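Local structure of phospholipase C-beta (PLC-beta) (3QR0) at residues A[518-526]-A[538-546]; A[667-678]-A[716-726]. The protein is a cuttlefish phospholipase C-beta, a multidomain protein of the phosphoinositide-specific phospholipase C family that holds a calcium ion in its TIM-barrel region. All coordinates share one frame; numbering follows the deposited sequence. Where two conformers were deposited one is given.

In the fold
From the N terminus the chain runs through its PH domain, EF-hand region and the first, X part of the TIM barrel before reaching either contact. Interaction 1 then closes a short loop in the Y part: strand 522-523 leads through helix 529-535 to strand 540-545, a beta-alpha-beta unit of the barrel. The chain completes that region and enters the C2 domain, where interaction 2 closes a longer excursion containing strands but no helix, and pairs strand 669-676 with strand 718-725. The two loops follow one another in series, neither nesting nor crossing. The centres of interactions 1 and 2 are about 36 Å apart; their nearest atoms, about 15 Å apart, do not touch.

Interaction 1 (A[518-526]-A[538-546]); sequences VNYIQPVHF and HYEMSSMVE
Gln522 joins Tyr539 and Met541 in a short parallel ladder. Its N donates to Tyr539 O at 3.0 Å, its O accepts from Met541 N at 2.8 Å, and Val524 N continues the pattern to Met541 O. Beside this ladder the Gln522 amide and the Tyr539 ring run side by side, their planes only 22° apart, with OE1 at the ring edge.

Met541 turns back over the partner strand. With CG between its backbone N and carbonyl carbon (chi1 62°) and further bends at chi2 and chi3, the side chain curls rather than extends. CB lies beside Gln522 O. CG approaches that oxygen more closely, at 3.5 Å, and also packs at 3.9 Å against Ile521 CG2. SD then lies 3.8 Å from Pro523 CA, with Pro523 CB slightly farther away, and the terminal CE folds back on the side of Ile521 CG2. The side chain also touches Lys469 and Arg570.

On the face of Gln522 and Glu540, Glu540 is crossed at about a right angle by Val524, whose CG1 is 3.7 Å from Glu540 CD. The carboxylate is held by salt bridges to Lys535 and Arg537. Val524 O accepts from Ser542 OG at 2.9 Å and from a water that in turn accepts from Ser543 N, which extends the link between the segments beyond the regular ladder. Farther along, the extended Met544 brings CE over one face of the Phe526 ring, 3.7 Å from CD1 and offset toward the rim, a Met-aromatic contact with CH-pi character.

In the TIM barrel, strand 522-523 is followed across the sheet by strands 540-545 and 569-572. Ile521 and Met541 meet strand 466-469, while Phe526 and Met544 pack on helix 546-555 and Phe529 adds an edge-to-face partner to Phe526.

Interaction 2 (A[667-678]-A[716-726]); sequences ISSYVEVEMYGL and LAVVRIIVSEE. With GOL (glycerol), chain E.
Strands 669-676 and 718-725 pair antiparallel from Ser669-Glu725 to Tyr676-Val718, their axes approaching to 4.7 Å at 157° between directions, with paired backbone hydrogen bonds at Tyr670-Ser724, Glu672-Ile722, Glu674-Arg720 and Tyr676-Val718.

On the face of Glu672, Glu674, Tyr676 and Arg720, hydrogen bonds run from Arg720 through Tyr676 to Glu674. Arg720 extends with CG anti to its backbone N (chi1 -175°), running past the ring edge so that NH1 donates to Tyr676 OH at 3.2 Å, in the guanidinium plane. Tyr676 OH donates a hydrogen bond at 2.6 Å to Glu674 OE1, which is also salt-bridged to Arg684. Ile722 CG1 covers one guanidinium face, while NE is hydrogen-bonded to His733 ND1; these contacts probably fix the group's rotation. A glycerol, probably from the crystallisation liquor, bridges Glu672, Glu674 and Arg720, its O2 donating a 2.5 Å hydrogen bond to Glu674 OE2. Nearer the other end, Ser724 CB sits over the Tyr670 ring face, 3.8 Å from CZ.

The opposite face, of Val671, Val673, Met675, Val719, Ile721 and Val723, is apolar: Val671 CG1 meets Ile721 CG2, and Val673 CG1 meets Val719 CG2, both at 3.7 Å.

These are the central strands of one sheet of the C2 domain, between strands 686-688 and 730-737. Val673 and Met675 pack on strand 706-711 of the second sheet, while Tyr676 and Arg720 rest against helix 605-613, joining the C2 domain to the barrel region.

Interaction 1 (A[518-526]-A[538-546])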
loop_
_atom_site.group_PDB
_atom_site.type_symbol
_atom_site.label_atom_id
_atom_site.label_comp_id
_atom_site.label_asym_id
_atom_site.label_seq_id
_atom_site.Cartn_x
_atom_site.Cartn_y
_atom_site.Cartn_z
ATOM N N VAL A 518 21.207 15.891 -15.578
ATOM C CA VAL A 518 20.099 16.626 -14.964
ATOM C C VAL A 518 19.380 17.468 -16.009
ATOM O O VAL A 518 20.017 18.101 -16.851
ATOM C CB VAL A 518 20.594 17.534 -13.816
ATOM C CG1 VAL A 518 19.424 18.239 -13.142
ATOM C CG2 VAL A 518 21.387 16.716 -12.795
ATOM N N ASN A 519 18.053 17.461 -15.963
ATOM C CA ASN A 519 17.255 18.271 -16.889
ATOM C C ASN A 519 15.984 18.818 -16.243
ATOM O O ASN A 519 15.951 19.985 -15.868
ATOM C CB ASN A 519 16.954 17.508 -18.193
ATOM C CG ASN A 519 16.709 16.025 -17.971
ATOM O OD1 ASN A 519 15.733 15.639 -17.340
ATOM N ND2 ASN A 519 17.595 15.187 -18.503
ATOM N N TYR A 520 14.954 17.986 -16.101
ATOM C CA TYR A 520 13.649 18.472 -15.642
ATOM C C TYR A 520 13.542 18.618 -14.131
ATOM O O TYR A 520 12.655 19.321 -13.640
ATOM C CB TYR A 520 12.524 17.565 -16.155
ATOM C CG TYR A 520 12.408 17.616 -17.655
ATOM C CD1 TYR A 520 11.967 18.770 -18.292
ATOM C CD2 TYR A 520 12.768 16.523 -18.439
ATOM C CE1 TYR A 520 11.875 18.835 -19.666
ATOM C CE2 TYR A 520 12.677 16.573 -19.811
ATOM C CZ TYR A 520 12.233 17.733 -20.425
ATOM O OH TYR A 520 12.142 17.787 -21.793
ATOM N N ILE A 521 14.430 17.957 -13.393
ATOM C CA ILE A 521 14.372 17.983 -11.939
ATOM C C ILE A 521 15.644 18.613 -11.413
ATOM O O ILE A 521 16.483 17.939 -10.813
ATOM C CB ILE A 521 14.183 16.570 -11.324
ATOM C CG1 ILE A 521 13.180 15.737 -12.129
ATOM C CG2 ILE A 521 13.730 16.694 -9.873
ATOM C CD1 ILE A 521 11.774 16.300 -12.168
ATOM N N GLN A 522 15.788 19.913 -11.646
ATOM C CA GLN A 522 16.992 20.625 -11.260
ATOM C C GLN A 522 16.821 21.261 -9.886
ATOM O O GLN A 522 16.043 22.195 -9.737
ATOM C CB GLN A 522 17.345 21.700 -12.290
ATOM C CG GLN A 522 18.677 22.353 -12.021
ATOM C CD GLN A 522 18.972 23.507 -12.951
ATOM O OE1 GLN A 522 18.397 23.615 -14.039
ATOM N NE2 GLN A 522 19.883 24.381 -12.525
ATOM N N PRO A 523 17.561 20.766 -8.879
ATOM C CA PRO A 523 17.451 21.347 -7.546
ATOM C C PRO A 523 18.198 22.667 -7.453
ATOM O O PRO A 523 19.373 22.732 -7.803
ATOM C CB PRO A 523 18.103 20.292 -6.647
ATOM C CG PRO A 523 19.083 19.597 -7.524
ATOM C CD PRO A 523 18.622 19.750 -8.951
ATOM N N VAL A 524 17.509 23.706 -6.993
ATOM C CA VAL A 524 18.106 25.025 -6.829
ATOM C C VAL A 524 17.812 25.562 -5.436
ATOM O O VAL A 524 16.847 25.147 -4.787
ATOM C CB VAL A 524 17.580 26.037 -7.880
ATOM C CG1 VAL A 524 17.907 25.565 -9.295
ATOM C CG2 VAL A 524 16.077 26.269 -7.714
ATOM N N HIS A 525 18.664 26.478 -4.992
ATOM C CA HIS A 525 18.485 27.221 -3.747
ATOM C C HIS A 525 17.163 27.999 -3.792
ATOM O O HIS A 525 16.937 28.772 -4.714
ATOM C CB HIS A 525 19.685 28.175 -3.594
ATOM C CG HIS A 525 19.641 29.048 -2.379
ATOM N ND1 HIS A 525 19.976 28.595 -1.120
ATOM C CD2 HIS A 525 19.349 30.364 -2.239
ATOM C CE1 HIS A 525 19.860 29.585 -0.253
ATOM N NE2 HIS A 525 19.484 30.670 -0.906
ATOM N N PHE A 526 16.282 27.775 -2.817
ATOM C CA PHE A 526 15.025 28.524 -2.749
ATOM C C PHE A 526 15.294 29.924 -2.190
ATOM O O PHE A 526 16.028 30.079 -1.221
ATOM C CB PHE A 526 14.000 27.796 -1.876
ATOM C CG PHE A 526 12.630 28.420 -1.905
ATOM C CD1 PHE A 526 11.674 27.990 -2.817
ATOM C CD2 PHE A 526 12.302 29.450 -1.032
ATOM C CE1 PHE A 526 10.412 28.571 -2.851
ATOM C CE2 PHE A 526 11.046 30.037 -1.060
ATOM C CZ PHE A 526 10.096 29.597 -1.966
ATOM N N HIS A 538 10.027 26.075 -14.975
ATOM C CA HIS A 538 9.230 24.965 -14.445
ATOM C C HIS A 538 10.088 23.746 -14.080
ATOM O O HIS A 538 9.625 22.844 -13.381
ATOM C CB HIS A 538 8.169 24.537 -15.462
ATOM C CG HIS A 538 7.119 25.573 -15.737
ATOM N ND1 HIS A 538 5.776 25.267 -15.796
ATOM C CD2 HIS A 538 7.210 26.900 -15.989
ATOM C CE1 HIS A 538 5.086 26.359 -16.076
ATOM N NE2 HIS A 538 5.934 27.364 -16.198
ATOM N N TYR A 539 11.325 23.727 -14.570
ATOM C CA TYR A 539 12.263 22.618 -14.360
ATOM C C TYR A 539 13.202 22.888 -13.178
ATOM O O TYR A 539 14.045 22.050 -12.844
ATOM C CB TYR A 539 13.080 22.379 -15.631
ATOM C CG TYR A 539 13.746 23.631 -16.140
ATOM C CD1 TYR A 539 14.969 24.039 -15.629
ATOM C CD2 TYR A 539 13.143 24.422 -17.115
ATOM C CE1 TYR A 539 15.583 25.187 -16.073
ATOM C CE2 TYR A 539 13.751 25.581 -17.563
ATOM C CZ TYR A 539 14.978 25.952 -17.035
ATOM O OH TYR A 539 15.609 27.092 -17.458
ATOM N N GLU A 540 13.075 24.055 -12.555
ATOM C CA GLU A 540 13.762 24.301 -11.299
ATOM C C GLU A 540 12.858 23.851 -10.165
ATOM O O GLU A 540 11.645 24.064 -10.197
ATOM C CB GLU A 540 14.165 25.765 -11.151
ATOM C CG GLU A 540 15.309 26.158 -12.078
ATOM C CD GLU A 540 15.919 27.503 -11.745
ATOM O OE1 GLU A 540 15.321 28.275 -10.964
ATOM O OE2 GLU A 540 17.005 27.797 -12.285
ATOM N N MET A 541 13.448 23.179 -9.186
ATOM C CA MET A 541 12.695 22.683 -8.039
ATOM C C MET A 541 13.523 22.879 -6.790
ATOM O O MET A 541 14.713 23.200 -6.861
ATOM C CB MET A 541 12.318 21.206 -8.228
ATOM C CG MET A 541 13.485 20.226 -8.358
ATOM S SD MET A 541 14.181 19.681 -6.775
ATOM C CE MET A 541 12.841 18.691 -6.122
ATOM N N SER A 542 12.885 22.714 -5.645
ATOM C CA SER A 542 13.586 22.811 -4.388
ATOM C C SER A 542 13.261 21.616 -3.517
ATOM O O SER A 542 12.133 21.114 -3.509
ATOM C CB SER A 542 13.268 24.132 -3.689
ATOM O OG SER A 542 14.018 25.192 -4.283
ATOM N N SER A 543 14.286 21.138 -2.824
ATOM C CA SER A 543 14.152 20.045 -1.879
ATOM C C SER A 543 14.333 20.680 -0.512
ATOM O O SER A 543 15.416 21.158 -0.193
ATOM C CB SER A 543 15.213 18.974 -2.148
ATOM O OG SER A 543 15.005 17.825 -1.337
ATOM N N MET A 544 13.253 20.723 0.265
ATOM C CA MET A 544 13.235 21.420 1.543
ATOM C C MET A 544 13.182 20.451 2.714
ATOM O O MET A 544 12.326 19.560 2.754
ATOM C CB MET A 544 11.998 22.309 1.628
ATOM C CG MET A 544 11.829 23.291 0.500
ATOM S SD MET A 544 10.421 24.369 0.839
ATOM C CE MET A 544 10.359 25.335 -0.673
ATOM N N VAL A 545 14.058 20.650 3.692
ATOM C CA VAL A 545 13.908 19.970 4.973
ATOM C C VAL A 545 12.572 20.424 5.566
ATOM O O VAL A 545 12.099 21.514 5.256
ATOM C CB VAL A 545 15.095 20.259 5.922
ATOM C CG1 VAL A 545 15.077 21.716 6.423
ATOM C CG2 VAL A 545 15.097 19.272 7.087
ATOM N N GLU A 546 11.935 19.585 6.379
ATOM C CA GLU A 546 10.606 19.911 6.883
ATOM C C GLU A 546 10.575 21.267 7.586
ATOM O O GLU A 546 9.600 21.989 7.466
ATOM C CB GLU A 546 10.049 18.808 7.797
ATOM C CG GLU A 546 10.710 18.673 9.147
ATOM C CD GLU A 546 10.104 17.545 9.976
ATOM O OE1 GLU A 546 10.680 16.441 9.981
ATOM O OE2 GLU A 546 9.051 17.757 10.616
HETATM O O HOH W 1 16.795 22.588 -3.098
#

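Interaction 2 (A[667-678]-A[716-726])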
loop_
_atom_site.group_PDB
_atom_site.type_symbol
_atom_site.label_atom_id
_atom_site.label_comp_id
_atom_site.label_asym_id
_atom_site.label_seq_id
_atom_site.Cartn_x
_atom_site.Cartn_y
_atom_site.Cartn_z
ATOM N N ILE A 667 -8.241 -12.966 22.000
ATOM C CA ILE A 667 -7.731 -11.644 22.369
ATOM C C ILE A 667 -8.860 -10.711 22.803
ATOM O O ILE A 667 -10.036 -10.974 22.543
ATOM C CB ILE A 667 -6.958 -10.974 21.200
ATOM C CG1 ILE A 667 -7.863 -10.773 19.976
ATOM C CG2 ILE A 667 -5.744 -11.809 20.820
ATOM C CD1 ILE A 667 -7.383 -9.692 19.037
ATOM N N SER A 668 -8.484 -9.632 23.480
ATOM C CA SER A 668 -9.388 -8.523 23.757
ATOM C C SER A 668 -9.022 -7.406 22.783
ATOM O O SER A 668 -7.839 -7.132 22.585
ATOM C CB SER A 668 -9.234 -8.049 25.200
ATOM O OG SER A 668 -9.505 -9.107 26.106
ATOM N N SER A 669 -10.016 -6.782 22.160
ATOM C CA SER A 669 -9.753 -5.803 21.103
ATOM C C SER A 669 -10.613 -4.555 21.192
ATOM O O SER A 669 -11.659 -4.542 21.838
ATOM C CB SER A 669 -9.967 -6.440 19.732
ATOM O OG SER A 669 -11.340 -6.694 19.493
ATOM N N TYR A 670 -10.144 -3.502 20.526
ATOM C CA TYR A 670 -10.944 -2.315 20.279
ATOM C C TYR A 670 -10.612 -1.742 18.906
ATOM O O TYR A 670 -9.618 -2.123 18.277
ATOM C CB TYR A 670 -10.750 -1.263 21.386
ATOM C CG TYR A 670 -9.338 -0.736 21.547
ATOM C CD1 TYR A 670 -8.849 0.270 20.716
ATOM C CD2 TYR A 670 -8.500 -1.221 22.547
ATOM C CE1 TYR A 670 -7.558 0.767 20.865
ATOM C CE2 TYR A 670 -7.203 -0.726 22.708
ATOM C CZ TYR A 670 -6.741 0.268 21.863
ATOM O OH TYR A 670 -5.458 0.757 22.001
ATOM N N VAL A 671 -11.462 -0.832 18.451
ATOM C CA VAL A 671 -11.328 -0.224 17.138
ATOM C C VAL A 671 -11.331 1.289 17.276
ATOM O O VAL A 671 -12.088 1.852 18.077
ATOM C CB VAL A 671 -12.462 -0.665 16.200
ATOM C CG1 VAL A 671 -12.266 -0.073 14.789
ATOM C CG2 VAL A 671 -12.537 -2.193 16.151
ATOM N N GLU A 672 -10.450 1.932 16.519
ATOM C CA GLU A 672 -10.359 3.382 16.461
ATOM C C GLU A 672 -10.595 3.867 15.029
ATOM O O GLU A 672 -10.326 3.149 14.068
ATOM C CB GLU A 672 -8.977 3.832 16.918
ATOM C CG GLU A 672 -8.712 3.666 18.392
ATOM C CD GLU A 672 -7.275 3.992 18.738
ATOM O OE1 GLU A 672 -6.403 3.141 18.471
ATOM O OE2 GLU A 672 -7.020 5.101 19.258
ATOM N N VAL A 673 -11.097 5.088 14.896
ATOM C CA VAL A 673 -11.325 5.689 13.589
ATOM C C VAL A 673 -10.750 7.098 13.582
ATOM O O VAL A 673 -11.088 7.919 14.440
ATOM C CB VAL A 673 -12.823 5.729 13.225
ATOM C CG1 VAL A 673 -13.016 6.332 11.836
ATOM C CG2 VAL A 673 -13.421 4.323 13.277
ATOM N N GLU A 674 -9.861 7.358 12.632
ATOM C CA GLU A 674 -9.193 8.652 12.517
ATOM C C GLU A 674 -9.400 9.235 11.125
ATOM O O GLU A 674 -9.755 8.515 10.181
ATOM C CB GLU A 674 -7.696 8.506 12.833
ATOM C CG GLU A 674 -7.438 8.213 14.309
ATOM C CD GLU A 674 -5.992 8.393 14.751
ATOM O OE1 GLU A 674 -5.092 8.576 13.901
ATOM O OE2 GLU A 674 -5.765 8.366 15.983
ATOM N N MET A 675 -9.196 10.545 11.011
ATOM C CA MET A 675 -9.233 11.226 9.722
ATOM C C MET A 675 -7.999 12.110 9.572
ATOM O O MET A 675 -7.588 12.777 10.529
ATOM C CB MET A 675 -10.515 12.055 9.579
ATOM C CG MET A 675 -10.660 12.770 8.241
ATOM S SD MET A 675 -12.313 13.429 7.907
ATOM C CE MET A 675 -13.323 11.954 8.080
ATOM N N TYR A 676 -7.409 12.093 8.376
ATOM C CA TYR A 676 -6.262 12.941 8.039
ATOM C C TYR A 676 -6.556 13.658 6.735
ATOM O O TYR A 676 -6.978 13.038 5.756
ATOM C CB TYR A 676 -4.969 12.119 7.890
ATOM C CG TYR A 676 -4.878 10.958 8.841
ATOM C CD1 TYR A 676 -4.590 11.156 10.186
ATOM C CD2 TYR A 676 -5.104 9.661 8.404
ATOM C CE1 TYR A 676 -4.527 10.085 11.076
ATOM C CE2 TYR A 676 -5.043 8.588 9.283
ATOM C CZ TYR A 676 -4.750 8.806 10.617
ATOM O OH TYR A 676 -4.689 7.739 11.491
ATOM N N GLY A 677 -6.335 14.964 6.728
ATOM C CA GLY A 677 -6.553 15.786 5.543
ATOM C C GLY A 677 -6.051 17.176 5.842
ATOM O O GLY A 677 -4.966 17.330 6.387
ATOM N N LEU A 678 -6.844 18.194 5.518
ATOM C CA LEU A 678 -6.538 19.544 5.972
ATOM C C LEU A 678 -6.472 19.550 7.499
ATOM O O LEU A 678 -7.117 18.721 8.149
ATOM C CB LEU A 678 -7.589 20.549 5.498
ATOM C CG LEU A 678 -7.637 20.892 4.002
ATOM C CD1 LEU A 678 -8.584 22.062 3.784
ATOM C CD2 LEU A 678 -6.257 21.220 3.455
ATOM N N LEU A 716 -8.955 15.838 -0.203
ATOM C CA LEU A 716 -7.625 15.801 0.420
ATOM C C LEU A 716 -7.567 14.875 1.649
ATOM O O LEU A 716 -6.509 14.728 2.268
ATOM C CB LEU A 716 -7.182 17.214 0.827
ATOM C CG LEU A 716 -6.773 18.175 -0.297
ATOM C CD1 LEU A 716 -6.465 19.545 0.285
ATOM C CD2 LEU A 716 -5.567 17.652 -1.078
ATOM N N ALA A 717 -8.685 14.234 1.983
ATOM C CA ALA A 717 -8.809 13.510 3.242
ATOM C C ALA A 717 -8.942 12.005 3.066
ATOM O O ALA A 717 -9.423 11.518 2.035
ATOM C CB ALA A 717 -10.002 14.039 4.028
ATOM N N VAL A 718 -8.524 11.279 4.098
ATOM C CA VAL A 718 -8.783 9.857 4.208
ATOM C C VAL A 718 -9.364 9.558 5.579
ATOM O O VAL A 718 -9.063 10.256 6.556
ATOM C CB VAL A 718 -7.502 9.031 3.992
ATOM C CG1 VAL A 718 -6.879 9.378 2.655
ATOM C CG2 VAL A 718 -6.496 9.252 5.134
ATOM N N VAL A 719 -10.215 8.542 5.641
ATOM C CA VAL A 719 -10.677 7.990 6.902
ATOM C C VAL A 719 -9.956 6.667 7.103
ATOM O O VAL A 719 -9.659 5.949 6.129
ATOM C CB VAL A 719 -12.225 7.836 6.941
ATOM C CG1 VAL A 719 -12.715 6.825 5.901
ATOM C CG2 VAL A 719 -12.683 7.446 8.336
ATOM N N ARG A 720 -9.630 6.366 8.357
ATOM C CA ARG A 720 -8.820 5.207 8.672
ATOM C C ARG A 720 -9.387 4.443 9.854
ATOM O O ARG A 720 -9.651 5.031 10.904
ATOM C CB ARG A 720 -7.392 5.641 8.994
ATOM C CG ARG A 720 -6.447 4.489 9.210
ATOM C CD ARG A 720 -5.026 4.967 9.351
ATOM N NE ARG A 720 -4.140 3.875 9.737
ATOM C CZ ARG A 720 -3.264 3.907 10.739
ATOM N NH1 ARG A 720 -3.123 4.985 11.506
ATOM N NH2 ARG A 720 -2.522 2.839 10.978
ATOM N N ILE A 721 -9.556 3.134 9.674
ATOM C CA ILE A 721 -9.951 2.223 10.750
ATOM C C ILE A 721 -8.709 1.502 11.268
ATOM O O ILE A 721 -7.961 0.927 10.480
ATOM C CB ILE A 721 -10.988 1.187 10.251
ATOM C CG1 ILE A 721 -12.324 1.872 9.942
ATOM C CG2 ILE A 721 -11.205 0.085 11.291
ATOM C CD1 ILE A 721 -13.391 0.924 9.348
ATOM N N ILE A 722 -8.485 1.543 12.581
ATOM C CA ILE A 722 -7.354 0.858 13.207
ATOM C C ILE A 722 -7.870 -0.089 14.286
ATOM O O ILE A 722 -8.627 0.315 15.164
ATOM C CB ILE A 722 -6.338 1.842 13.848
ATOM C CG1 ILE A 722 -5.936 2.957 12.874
ATOM C CG2 ILE A 722 -5.091 1.078 14.301
ATOM C CD1 ILE A 722 -6.797 4.204 12.950
ATOM N N VAL A 723 -7.469 -1.352 14.212
ATOM C CA VAL A 723 -7.852 -2.330 15.218
ATOM C C VAL A 723 -6.629 -2.696 16.051
ATOM O O VAL A 723 -5.565 -2.990 15.501
ATOM C CB VAL A 723 -8.455 -3.600 14.597
ATOM C CG1 VAL A 723 -8.951 -4.532 15.695
ATOM C CG2 VAL A 723 -9.592 -3.250 13.626
ATOM N N SER A 724 -6.797 -2.678 17.372
ATOM C CA SER A 724 -5.715 -2.966 18.313
ATOM C C SER A 724 -6.157 -3.936 19.399
ATOM O O SER A 724 -7.344 -4.029 19.718
ATOM C CB SER A 724 -5.245 -1.669 18.979
ATOM O OG SER A 724 -4.808 -0.724 18.017
ATOM N N GLU A 725 -5.196 -4.655 19.975
ATOM C CA GLU A 725 -5.440 -5.403 21.202
ATOM C C GLU A 725 -5.605 -4.392 22.338
ATOM O O GLU A 725 -5.203 -3.231 22.201
ATOM C CB GLU A 725 -4.296 -6.375 21.502
ATOM C CG GLU A 725 -4.075 -7.420 20.407
ATOM C CD GLU A 725 -3.193 -8.588 20.843
ATOM O OE1 GLU A 725 -3.283 -9.018 22.011
ATOM O OE2 GLU A 725 -2.422 -9.092 20.001
ATOM N N GLU A 726 -6.197 -4.826 23.451
ATOM C CA GLU A 726 -6.444 -3.939 24.593
ATOM C C GLU A 726 -5.176 -3.254 25.100
ATOM O O GLU A 726 -5.226 -2.099 25.525
ATOM C CB GLU A 726 -7.109 -4.696 25.746
ATOM C CG GLU A 726 -7.263 -3.858 27.020
ATOM C CD GLU A 726 -8.167 -4.493 28.059
ATOM O OE1 GLU A 726 -8.371 -5.726 28.014
ATOM O OE2 GLU A 726 -8.661 -3.750 28.940
HETATM C C1 GOL E . -4.528 4.937 16.615
HETATM O O1 GOL E . -4.433 4.816 18.016
HETATM C C2 GOL E . -3.367 5.794 16.141
HETATM O O2 GOL E . -3.608 7.142 16.465
HETATM C C3 GOL E . -3.164 5.639 14.639
HETATM O O3 GOL E . -1.950 4.967 14.399
HETATM O O HOH W 2 -5.637 -9.360 24.099
HETATM O O HOH W 3 -6.950 0.776 17.420
#